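Side-chain contacts in START domain-containing protein 10 (Homo sapiens, PDB 6SER), which transfers phosphatidylcholine and phosphatidylethanolamine between membranes, preferring species with a palmitoyl or stearoyl chain at sn-1 and an unsaturated 18-carbon chain at sn-2: residues S35-E40 / T184-V189; N44-R49 / V54-V59; L220-W225 / H232-L237. All coordinates share one frame; numbering follows the deposited sequence.

Interaction 1: residues S35-E40 / T184-V189; sequences SECEAE and TYLAQV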
loop_
_atom_site.group_PDB
_atom_site.type_symbol
_atom_site.label_atom_id
_atom_site.label_comp_id
_atom_site.label_asym_id
_atom_site.label_seq_id
_atom_site.Cartn_x
_atom_site.Cartn_y
_atom_site.Cartn_z
ATOM N N SER A 35 11.212 -10.934 1.627
ATOM C CA SER A 35 11.407 -12.255 1.052
ATOM C C SER A 35 10.256 -12.612 0.120
ATOM O O SER A 35 10.464 -13.225 -0.932
ATOM C CB SER A 35 11.562 -13.286 2.172
ATOM O OG SER A 35 11.153 -14.564 1.741
ATOM N N GLU A 36 9.039 -12.194 0.470
ATOM C CA GLU A 36 7.890 -12.451 -0.389
ATOM C C GLU A 36 8.035 -11.734 -1.728
ATOM O O GLU A 36 7.724 -12.299 -2.784
ATOM C CB GLU A 36 6.617 -12.008 0.322
ATOM C CG GLU A 36 5.436 -12.898 0.110
ATOM C CD GLU A 36 4.296 -12.552 1.036
ATOM O OE1 GLU A 36 4.549 -11.920 2.086
ATOM O OE2 GLU A 36 3.146 -12.905 0.714
ATOM N N CYS A 37 8.512 -10.487 -1.702
ATOM C CA CYS A 37 8.708 -9.734 -2.940
ATOM C C CYS A 37 9.781 -10.369 -3.820
ATOM O O CYS A 37 9.593 -10.505 -5.034
ATOM C CB CYS A 37 9.067 -8.278 -2.619
ATOM S SG CYS A 37 7.741 -7.345 -1.824
ATOM N N GLU A 38 10.906 -10.771 -3.222
ATOM C CA GLU A 38 12.020 -11.337 -3.980
ATOM C C GLU A 38 11.760 -12.771 -4.431
ATOM O O GLU A 38 12.460 -13.267 -5.323
ATOM C CB GLU A 38 13.298 -11.297 -3.135
ATOM C CG GLU A 38 13.720 -9.901 -2.663
ATOM C CD GLU A 38 14.779 -9.948 -1.569
ATOM O OE1 GLU A 38 14.835 -10.964 -0.839
ATOM O OE2 GLU A 38 15.554 -8.972 -1.441
ATOM N N ALA A 39 10.792 -13.453 -3.826
ATOM C CA ALA A 39 10.531 -14.843 -4.166
ATOM C C ALA A 39 9.903 -14.948 -5.550
ATOM O O ALA A 39 9.061 -14.131 -5.933
ATOM C CB ALA A 39 9.612 -15.480 -3.124
ATOM N N GLU A 40 10.322 -15.958 -6.309
ATOM C CA GLU A 40 9.706 -16.246 -7.598
ATOM C C GLU A 40 8.954 -17.560 -7.625
ATOM O O GLU A 40 7.919 -17.649 -8.290
ATOM C CB GLU A 40 10.757 -16.279 -8.718
ATOM C CG GLU A 40 12.054 -15.601 -8.374
ATOM C CD GLU A 40 13.073 -15.749 -9.483
ATOM O OE1 GLU A 40 13.488 -16.898 -9.765
ATOM O OE2 GLU A 40 13.441 -14.718 -10.084
ATOM N N THR A 184 8.809 -3.005 -5.969
ATOM C CA THR A 184 7.907 -4.143 -6.062
ATOM C C THR A 184 6.699 -3.873 -5.177
ATOM O O THR A 184 6.847 -3.622 -3.976
ATOM C CB THR A 184 8.606 -5.435 -5.642
ATOM O OG1 THR A 184 9.758 -5.646 -6.474
ATOM C CG2 THR A 184 7.646 -6.623 -5.762
ATOM N N TYR A 185 5.516 -3.903 -5.778
ATOM C CA TYR A 185 4.250 -3.755 -5.071
ATOM C C TYR A 185 3.642 -5.140 -4.890
ATOM O O TYR A 185 3.553 -5.914 -5.850
ATOM C CB TYR A 185 3.317 -2.838 -5.857
ATOM C CG TYR A 185 1.847 -2.925 -5.514
ATOM C CD1 TYR A 185 1.289 -2.078 -4.560
ATOM C CD2 TYR A 185 1.001 -3.819 -6.177
ATOM C CE1 TYR A 185 -0.067 -2.129 -4.253
ATOM C CE2 TYR A 185 -0.361 -3.882 -5.875
ATOM C CZ TYR A 185 -0.886 -3.024 -4.916
ATOM O OH TYR A 185 -2.226 -3.061 -4.602
ATOM N N LEU A 186 3.256 -5.458 -3.661
ATOM C CA LEU A 186 2.637 -6.738 -3.336
ATOM C C LEU A 186 1.361 -6.461 -2.555
ATOM O O LEU A 186 1.402 -5.773 -1.530
ATOM C CB LEU A 186 3.600 -7.620 -2.534
ATOM C CG LEU A 186 3.080 -8.886 -1.846
ATOM C CD1 LEU A 186 2.395 -9.802 -2.828
ATOM C CD2 LEU A 186 4.230 -9.603 -1.166
ATOM N N ALA A 187 0.231 -6.980 -3.038
ATOM C CA ALA A 187 -1.039 -6.706 -2.373
ATOM C C ALA A 187 -1.982 -7.896 -2.449
ATOM O O ALA A 187 -1.963 -8.678 -3.403
ATOM C CB ALA A 187 -1.762 -5.504 -2.969
ATOM N N GLN A 188 -2.837 -7.986 -1.435
ATOM C CA GLN A 188 -3.981 -8.884 -1.410
ATOM C C GLN A 188 -5.103 -8.121 -0.708
ATOM O O GLN A 188 -5.084 -7.976 0.517
ATOM C CB GLN A 188 -3.643 -10.186 -0.696
ATOM C CG GLN A 188 -4.770 -11.207 -0.717
ATOM C CD GLN A 188 -4.403 -12.472 0.023
ATOM O OE1 GLN A 188 -3.638 -12.440 0.993
ATOM N NE2 GLN A 188 -4.931 -13.604 -0.440
ATOM N N VAL A 189 -6.016 -7.630 -1.502
ATOM C CA VAL A 189 -7.110 -6.857 -1.046
ATOM C C VAL A 189 -8.469 -7.390 -1.424
ATOM O O VAL A 189 -8.747 -7.579 -2.559
ATOM C CB VAL A 189 -6.994 -5.446 -1.615
ATOM C CG1 VAL A 189 -8.163 -4.607 -1.208
ATOM C CG2 VAL A 189 -5.725 -4.800 -1.170
#
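Cys37, in the last turn of a helix, and Thr184, on a strand, bring the two backbones closest, with 6.5 Å between Cys37 CA and Thr184 CA; no hydrogen bond spans the gap. The helix gives way at Ala39, the first residue to leave helical backbone angles, so Glu36 and Cys37 meet the strand just before the chain turns off. Thr184 and Leu186, alternate residues of the strand, both direct their CB atoms at the helix, and the interface is made by side chains alone. Cys37 reaches Thr184 through its methylene, Cys37 CB lying 3.8 Å from Thr184 CG2. That methyl lies anti to the threonine's backbone N, while OG1 takes the place beside the N (chi1 -58°), which turns the methyl, not the hydroxyl, to the cysteine. The sulfur packs against both strand residues: Cys37 SG is 4.0 Å from Thr184 CG2 and 4.2 Å from Leu186 CB. Leu186 meets Glu36 nearly at a right angle. Leu186 CD2 is 3.7 Å from both Glu36 CB and Glu36 CD, placing the methyl against the flank of the acid's extended chain. The carboxylate itself pairs with Lys67 in a salt bridge. The contact thus packs the N-terminal helix 27-38 on the curved sheet of the START (helix-grip) domain, at strand 181-190, which is hydrogen-bonded between strands 68-74 and 161-175.

Interaction 2: residues N44-R49 / V54-V59; sequences NLTYSR and VWVQAV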
loop_
_atom_site.group_PDB
_atom_site.type_symbol
_atom_site.label_atom_id
_atom_site.label_comp_id
_atom_site.label_asym_id
_atom_site.label_seq_id
_atom_site.Cartn_x
_atom_site.Cartn_y
_atom_site.Cartn_z
ATOM N N ASN A 44 3.537 -16.932 -10.864
ATOM C CA ASN A 44 3.511 -17.070 -12.309
ATOM C C ASN A 44 3.520 -15.686 -12.929
ATOM O O ASN A 44 2.776 -14.803 -12.489
ATOM C CB ASN A 44 2.279 -17.850 -12.766
ATOM C CG ASN A 44 2.220 -19.237 -12.167
ATOM O OD1 ASN A 44 3.247 -19.903 -12.013
ATOM N ND2 ASN A 44 1.017 -19.677 -11.814
ATOM N N LEU A 45 4.365 -15.500 -13.936
ATOM C CA LEU A 45 4.377 -14.261 -14.690
ATOM C C LEU A 45 3.115 -14.160 -15.537
ATOM O O LEU A 45 2.678 -15.135 -16.151
ATOM C CB LEU A 45 5.629 -14.195 -15.566
ATOM C CG LEU A 45 6.077 -12.865 -16.183
ATOM C CD1 LEU A 45 5.258 -12.489 -17.413
ATOM C CD2 LEU A 45 6.063 -11.740 -15.150
ATOM N N THR A 46 2.543 -12.966 -15.572
ATOM C CA THR A 46 1.283 -12.670 -16.237
ATOM C C THR A 46 1.398 -11.535 -17.245
ATOM O O THR A 46 0.616 -11.482 -18.199
ATOM C CB THR A 46 0.219 -12.326 -15.169
ATOM O OG1 THR A 46 -0.383 -13.538 -14.685
ATOM C CG2 THR A 46 -0.849 -11.376 -15.687
ATOM N N TYR A 47 2.376 -10.649 -17.070
ATOM C CA TYR A 47 2.587 -9.494 -17.926
ATOM C C TYR A 47 4.050 -9.094 -17.792
ATOM O O TYR A 47 4.674 -9.329 -16.754
ATOM C CB TYR A 47 1.636 -8.352 -17.532
ATOM C CG TYR A 47 1.863 -7.028 -18.231
ATOM C CD1 TYR A 47 2.837 -6.141 -17.786
ATOM C CD2 TYR A 47 1.076 -6.645 -19.312
ATOM C CE1 TYR A 47 3.043 -4.925 -18.411
ATOM C CE2 TYR A 47 1.272 -5.423 -19.942
ATOM C CZ TYR A 47 2.257 -4.569 -19.486
ATOM O OH TYR A 47 2.470 -3.355 -20.106
ATOM N N SER A 48 4.598 -8.506 -18.858
ATOM C CA SER A 48 5.990 -8.063 -18.865
ATOM C C SER A 48 6.282 -7.217 -20.098
ATOM O O SER A 48 6.562 -7.753 -21.175
ATOM C CB SER A 48 6.948 -9.255 -18.817
ATOM O OG SER A 48 8.296 -8.822 -18.771
ATOM N N ARG A 49 6.227 -5.898 -19.945
ATOM C CA ARG A 49 6.428 -4.983 -21.059
ATOM C C ARG A 49 6.966 -3.671 -20.514
ATOM O O ARG A 49 6.374 -3.091 -19.600
ATOM C CB ARG A 49 5.116 -4.751 -21.826
ATOM C CG ARG A 49 5.191 -3.690 -22.925
ATOM C CD ARG A 49 3.870 -3.567 -23.686
ATOM N NE ARG A 49 3.939 -2.579 -24.765
ATOM C CZ ARG A 49 3.405 -1.360 -24.713
ATOM N NH1 ARG A 49 3.525 -0.538 -25.749
ATOM N NH2 ARG A 49 2.745 -0.959 -23.633
ATOM N N VAL A 54 4.000 -8.276 -13.942
ATOM C CA VAL A 54 2.949 -8.651 -13.001
ATOM C C VAL A 54 3.009 -10.160 -12.783
ATOM O O VAL A 54 3.053 -10.931 -13.749
ATOM C CB VAL A 54 1.557 -8.224 -13.508
ATOM C CG1 VAL A 54 0.461 -8.607 -12.506
ATOM C CG2 VAL A 54 1.529 -6.734 -13.786
ATOM N N TRP A 55 3.024 -10.577 -11.516
ATOM C CA TRP A 55 2.941 -11.977 -11.130
ATOM C C TRP A 55 1.675 -12.225 -10.315
ATOM O O TRP A 55 1.081 -11.301 -9.748
ATOM C CB TRP A 55 4.146 -12.423 -10.294
ATOM C CG TRP A 55 5.465 -12.455 -10.996
ATOM C CD1 TRP A 55 6.088 -13.551 -11.533
ATOM C CD2 TRP A 55 6.350 -11.349 -11.203
ATOM N NE1 TRP A 55 7.299 -13.187 -12.071
ATOM C CE2 TRP A 55 7.485 -11.842 -11.881
ATOM C CE3 TRP A 55 6.291 -9.994 -10.885
ATOM C CZ2 TRP A 55 8.546 -11.027 -12.248
ATOM C CZ3 TRP A 55 7.345 -9.183 -11.253
ATOM C CH2 TRP A 55 8.460 -9.701 -11.920
ATOM N N VAL A 56 1.235 -13.453 -10.316
ATOM C CA VAL A 56 0.077 -13.843 -9.577
ATOM C C VAL A 56 0.466 -15.078 -8.801
ATOM O O VAL A 56 1.210 -15.862 -9.286
ATOM C CB VAL A 56 -1.087 -14.085 -10.521
ATOM C CG1 VAL A 56 -2.282 -14.577 -9.777
ATOM C CG2 VAL A 56 -1.462 -12.809 -11.215
ATOM N N GLN A 57 -0.008 -15.237 -7.587
ATOM C CA GLN A 57 0.377 -16.413 -6.786
ATOM C C GLN A 57 -0.114 -17.699 -7.433
ATOM O O GLN A 57 -1.280 -17.832 -7.703
ATOM C CB GLN A 57 0.049 -16.224 -5.325
ATOM C CG GLN A 57 1.321 -15.962 -4.554
ATOM C CD GLN A 57 1.320 -16.553 -3.176
ATOM O OE1 GLN A 57 0.274 -16.715 -2.584
ATOM N NE2 GLN A 57 2.500 -16.824 -2.656
ATOM N N ALA A 58 0.880 -18.515 -7.732
ATOM C CA ALA A 58 0.775 -19.764 -8.484
ATOM C C ALA A 58 0.018 -20.729 -7.631
ATOM O O ALA A 58 0.633 -21.427 -6.856
ATOM C CB ALA A 58 2.142 -20.288 -8.803
ATOM N N VAL A 59 -1.283 -20.619 -7.771
ATOM C CA VAL A 59 -2.316 -21.493 -7.166
ATOM C C VAL A 59 -3.436 -21.537 -8.200
ATOM O O VAL A 59 -4.168 -22.508 -8.209
ATOM C CB VAL A 59 -2.817 -20.969 -5.805
ATOM C CG1 VAL A 59 -1.741 -20.990 -4.740
ATOM C CG2 VAL A 59 -3.429 -19.583 -5.890
#
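Val54 O receives two backbone N-H groups from adjacent residues: a short bond from Thr46 N at 2.8 Å, nearly along the C=O axis, and a weak one from Tyr47 N at 3.4 Å. Two residues facing one define a classic beta bulge, which shifts the antiparallel register by one between the Leu45-Trp55 and Tyr47-Val54 pairs. Beyond it, Asn44 and Val56 form a hydrogen-bonded pair, with Asn44 N to Val56 O at 3.0 Å and almost straight (173°). On one face of the hairpin Leu45 lays a methyl over the indole: Leu45 CD2 is 3.7 Å from the centroid of the five-membered ring of Trp55, 19° off its normal, a CH-pi contact. The Trp55 CG atom sits beside its own backbone N (chi1 -67°), which places the indole face against the Leu45 methyl. On the other face Tyr47 CB meets Val54 CB at 4.0 Å. Thr46, in the bulge, sets OG1 3.7 Å from Val56 CG2; this hydroxyl also makes a weak hydrogen bond with Gln205 OE1. At the far end the Asn44 amide rests against the methyl of Ala58, the centre of an inverse gamma turn. Strand 52-57 of this hairpin continues the sheet onto strand 68-74, while Tyr47, Val54 and Val56 pack on helix 197-227 through Pro209 and Gln205.

Interaction 3: residues L220-W225 / H232-L237; sequences LKYPEW and HFKPWL. With PO4 (phosphate ion), chain B.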
loop_
_atom_site.group_PDB
_atom_site.type_symbol
_atom_site.label_atom_id
_atom_site.label_comp_id
_atom_site.label_asym_id
_atom_site.label_seq_id
_atom_site.Cartn_x
_atom_site.Cartn_y
_atom_site.Cartn_z
ATOM N N LEU A 220 8.252 11.835 -11.110
ATOM C CA LEU A 220 8.952 12.827 -11.925
ATOM C C LEU A 220 8.490 14.237 -11.589
ATOM O O LEU A 220 9.295 15.176 -11.580
ATOM C CB LEU A 220 8.739 12.548 -13.414
ATOM C CG LEU A 220 9.205 11.187 -13.935
ATOM C CD1 LEU A 220 8.810 11.005 -15.391
ATOM C CD2 LEU A 220 10.705 11.038 -13.757
ATOM N N LYS A 221 7.201 14.406 -11.314
ATOM C CA LYS A 221 6.655 15.712 -10.982
ATOM C C LYS A 221 6.795 16.050 -9.502
ATOM O O LYS A 221 6.509 17.188 -9.114
ATOM C CB LYS A 221 5.180 15.783 -11.409
ATOM C CG LYS A 221 4.977 15.762 -12.928
ATOM C CD LYS A 221 5.191 17.146 -13.536
ATOM C CE LYS A 221 5.250 17.114 -15.062
ATOM N NZ LYS A 221 6.654 16.967 -15.561
ATOM N N TYR A 222 7.253 15.103 -8.671
ATOM C CA TYR A 222 7.192 15.324 -7.228
ATOM C C TYR A 222 8.141 16.416 -6.750
ATOM O O TYR A 222 7.687 17.305 -6.005
ATOM C CB TYR A 222 7.425 14.012 -6.473
ATOM C CG TYR A 222 7.317 14.198 -4.971
ATOM C CD1 TYR A 222 6.094 14.499 -4.380
ATOM C CD2 TYR A 222 8.437 14.087 -4.146
ATOM C CE1 TYR A 222 5.984 14.683 -3.011
ATOM C CE2 TYR A 222 8.333 14.259 -2.779
ATOM C CZ TYR A 222 7.102 14.562 -2.216
ATOM O OH TYR A 222 6.995 14.739 -0.854
ATOM N N PRO A 223 9.440 16.416 -7.097
ATOM C CA PRO A 223 10.333 17.462 -6.553
ATOM C C PRO A 223 9.819 18.875 -6.769
ATOM O O PRO A 223 9.836 19.681 -5.831
ATOM C CB PRO A 223 11.654 17.203 -7.292
ATOM C CG PRO A 223 11.619 15.705 -7.566
ATOM C CD PRO A 223 10.185 15.461 -7.946
ATOM N N GLU A 224 9.318 19.181 -7.970
ATOM C CA GLU A 224 8.779 20.512 -8.241
ATOM C C GLU A 224 7.509 20.777 -7.442
ATOM O O GLU A 224 7.332 21.872 -6.894
ATOM C CB GLU A 224 8.508 20.678 -9.736
ATOM C CG GLU A 224 9.771 20.838 -10.577
ATOM C CD GLU A 224 9.485 20.867 -12.070
ATOM O OE1 GLU A 224 8.458 20.292 -12.496
ATOM O OE2 GLU A 224 10.287 21.472 -12.816
ATOM N N TRP A 225 6.609 19.794 -7.372
ATOM C CA TRP A 225 5.393 19.970 -6.588
ATOM C C TRP A 225 5.715 20.158 -5.107
ATOM O O TRP A 225 5.159 21.043 -4.444
ATOM C CB TRP A 225 4.462 18.772 -6.790
ATOM C CG TRP A 225 3.158 18.920 -6.082
ATOM C CD1 TRP A 225 2.000 19.442 -6.588
ATOM C CD2 TRP A 225 2.874 18.548 -4.731
ATOM N NE1 TRP A 225 1.011 19.412 -5.638
ATOM C CE2 TRP A 225 1.520 18.867 -4.487
ATOM C CE3 TRP A 225 3.631 17.969 -3.704
ATOM C CZ2 TRP A 225 0.904 18.633 -3.253
ATOM C CZ3 TRP A 225 3.015 17.730 -2.479
ATOM C CH2 TRP A 225 1.667 18.066 -2.263
ATOM N N HIS A 232 10.312 21.316 3.319
ATOM C CA HIS A 232 10.994 20.836 4.520
ATOM C C HIS A 232 10.122 19.920 5.362
ATOM O O HIS A 232 10.644 19.220 6.234
ATOM C CB HIS A 232 11.436 22.014 5.409
ATOM C CG HIS A 232 12.175 23.097 4.678
ATOM N ND1 HIS A 232 12.213 24.407 5.119
ATOM C CD2 HIS A 232 12.912 23.066 3.540
ATOM C CE1 HIS A 232 12.930 25.135 4.279
ATOM N NE2 HIS A 232 13.366 24.345 3.312
ATOM N N PHE A 233 8.813 19.914 5.128
ATOM C CA PHE A 233 7.868 19.156 5.950
ATOM C C PHE A 233 7.725 17.741 5.402
ATOM O O PHE A 233 6.966 17.499 4.463
ATOM C CB PHE A 233 6.523 19.868 5.995
ATOM C CG PHE A 233 5.547 19.282 6.966
ATOM C CD1 PHE A 233 4.207 19.182 6.629
ATOM C CD2 PHE A 233 5.963 18.842 8.212
ATOM C CE1 PHE A 233 3.297 18.651 7.516
ATOM C CE2 PHE A 233 5.055 18.319 9.111
ATOM C CZ PHE A 233 3.718 18.217 8.760
ATOM N N LYS A 234 8.474 16.811 5.992
ATOM C CA LYS A 234 8.439 15.396 5.626
ATOM C C LYS A 234 8.490 14.605 6.919
ATOM O O LYS A 234 9.548 14.094 7.315
ATOM C CB LYS A 234 9.605 15.029 4.704
ATOM C CG LYS A 234 9.585 15.725 3.358
ATOM C CD LYS A 234 10.725 15.241 2.478
ATOM C CE LYS A 234 10.667 15.892 1.113
ATOM N NZ LYS A 234 11.770 15.419 0.224
ATOM N N PRO A 235 7.364 14.504 7.629
ATOM C CA PRO A 235 7.362 13.787 8.915
ATOM C C PRO A 235 7.728 12.321 8.814
ATOM O O PRO A 235 8.086 11.735 9.841
ATOM C CB PRO A 235 5.920 13.962 9.418
ATOM C CG PRO A 235 5.109 14.275 8.190
ATOM C CD PRO A 235 6.046 15.096 7.330
ATOM N N TRP A 236 7.627 11.697 7.631
ATOM C CA TRP A 236 8.064 10.306 7.509
ATOM C C TRP A 236 9.577 10.178 7.625
ATOM O O TRP A 236 10.079 9.105 7.981
ATOM C CB TRP A 236 7.582 9.701 6.189
ATOM C CG TRP A 236 7.894 10.522 4.967
ATOM C CD1 TRP A 236 8.967 10.369 4.123
ATOM C CD2 TRP A 236 7.114 11.599 4.430
ATOM N NE1 TRP A 236 8.902 11.290 3.103
ATOM C CE2 TRP A 236 7.777 12.057 3.269
ATOM C CE3 TRP A 236 5.928 12.228 4.823
ATOM C CZ2 TRP A 236 7.285 13.104 2.494
ATOM C CZ3 TRP A 236 5.447 13.278 4.054
ATOM C CH2 TRP A 236 6.125 13.703 2.905
ATOM N N LEU A 237 10.311 11.252 7.329
ATOM C CA LEU A 237 11.754 11.298 7.548
ATOM C C LEU A 237 12.116 11.893 8.902
ATOM O O LEU A 237 13.156 11.541 9.465
ATOM C CB LEU A 237 12.432 12.122 6.444
ATOM C CG LEU A 237 12.155 11.693 5.006
ATOM C CD1 LEU A 237 12.922 12.560 4.005
ATOM C CD2 LEU A 237 12.506 10.216 4.840
HETATM P P PO4 B . -1.759 22.228 -6.059
HETATM O O1 PO4 B . -1.647 20.933 -5.478
HETATM O O2 PO4 B . -3.062 22.437 -6.514
HETATM O O3 PO4 B . -0.865 22.308 -7.128
HETATM O O4 PO4 B . -1.457 23.232 -5.095
#
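Tyr222 lies on a kinked helix, where Pro223, which has no N-H, and Glu224 lack backbone bonds to the preceding turn, and it meets Trp236 and Lys234 of a following segment that is largely loop. The tyrosine and Trp236 side chains come from opposite directions. Tyr222 OH stands at the indole's edge, near its plane, 3.7 Å from Trp236 CZ2 and 4.0 Å from Trp236 CH2. With Tyr222 CG anti to the backbone N (chi1 -178°), the phenol extends across the gap. Lys234 makes a looser touch through its chain, CE lying 4.3 Å from Tyr222 OH, while Lys234 CB covers part of one indole face. No hydrogen bond joins the segments, and the polar ends are satisfied by third parties: Tyr222 OH bonds Asp88, whereas Trp236 NE1 and Lys234 NZ share the carboxylate of Asp84. One turn further along the helix, Trp225 NE1 bonds phosphate O1 at 3.1 Å and 158°; His229 also binds this ion, probably from the crystallisation liquor. Tyr222 meets Tyr91 edge-to-face and Trp236 stacks with His87, fastening the trailing chain against helix 79-87 near the end of helix 197-227, the C-terminal helix of the START (helix-grip) fold.

Interactions 1 and 2 are close neighbours, their centres 11 Å apart, on the same side of the chain's centre. Helix 27-38 is followed in the chain by strand 43-49, and both contacts reach one curved sheet: the 44-49/54-59 hairpin forms one edge of it, and strand 181-190 lies beyond strand 68-74. Interaction 3 stands apart, its centre about 26 Å from that of interaction 1 and 32 Å from that of interaction 2. Helix 197-227 links the regions, since it packs on the hairpin near Gln205 and Pro209 and carries Tyr222 near its other end. As in START relatives, lipid is probably held between this long helix and the curved sheet; none of the three contacts includes a bound lipid.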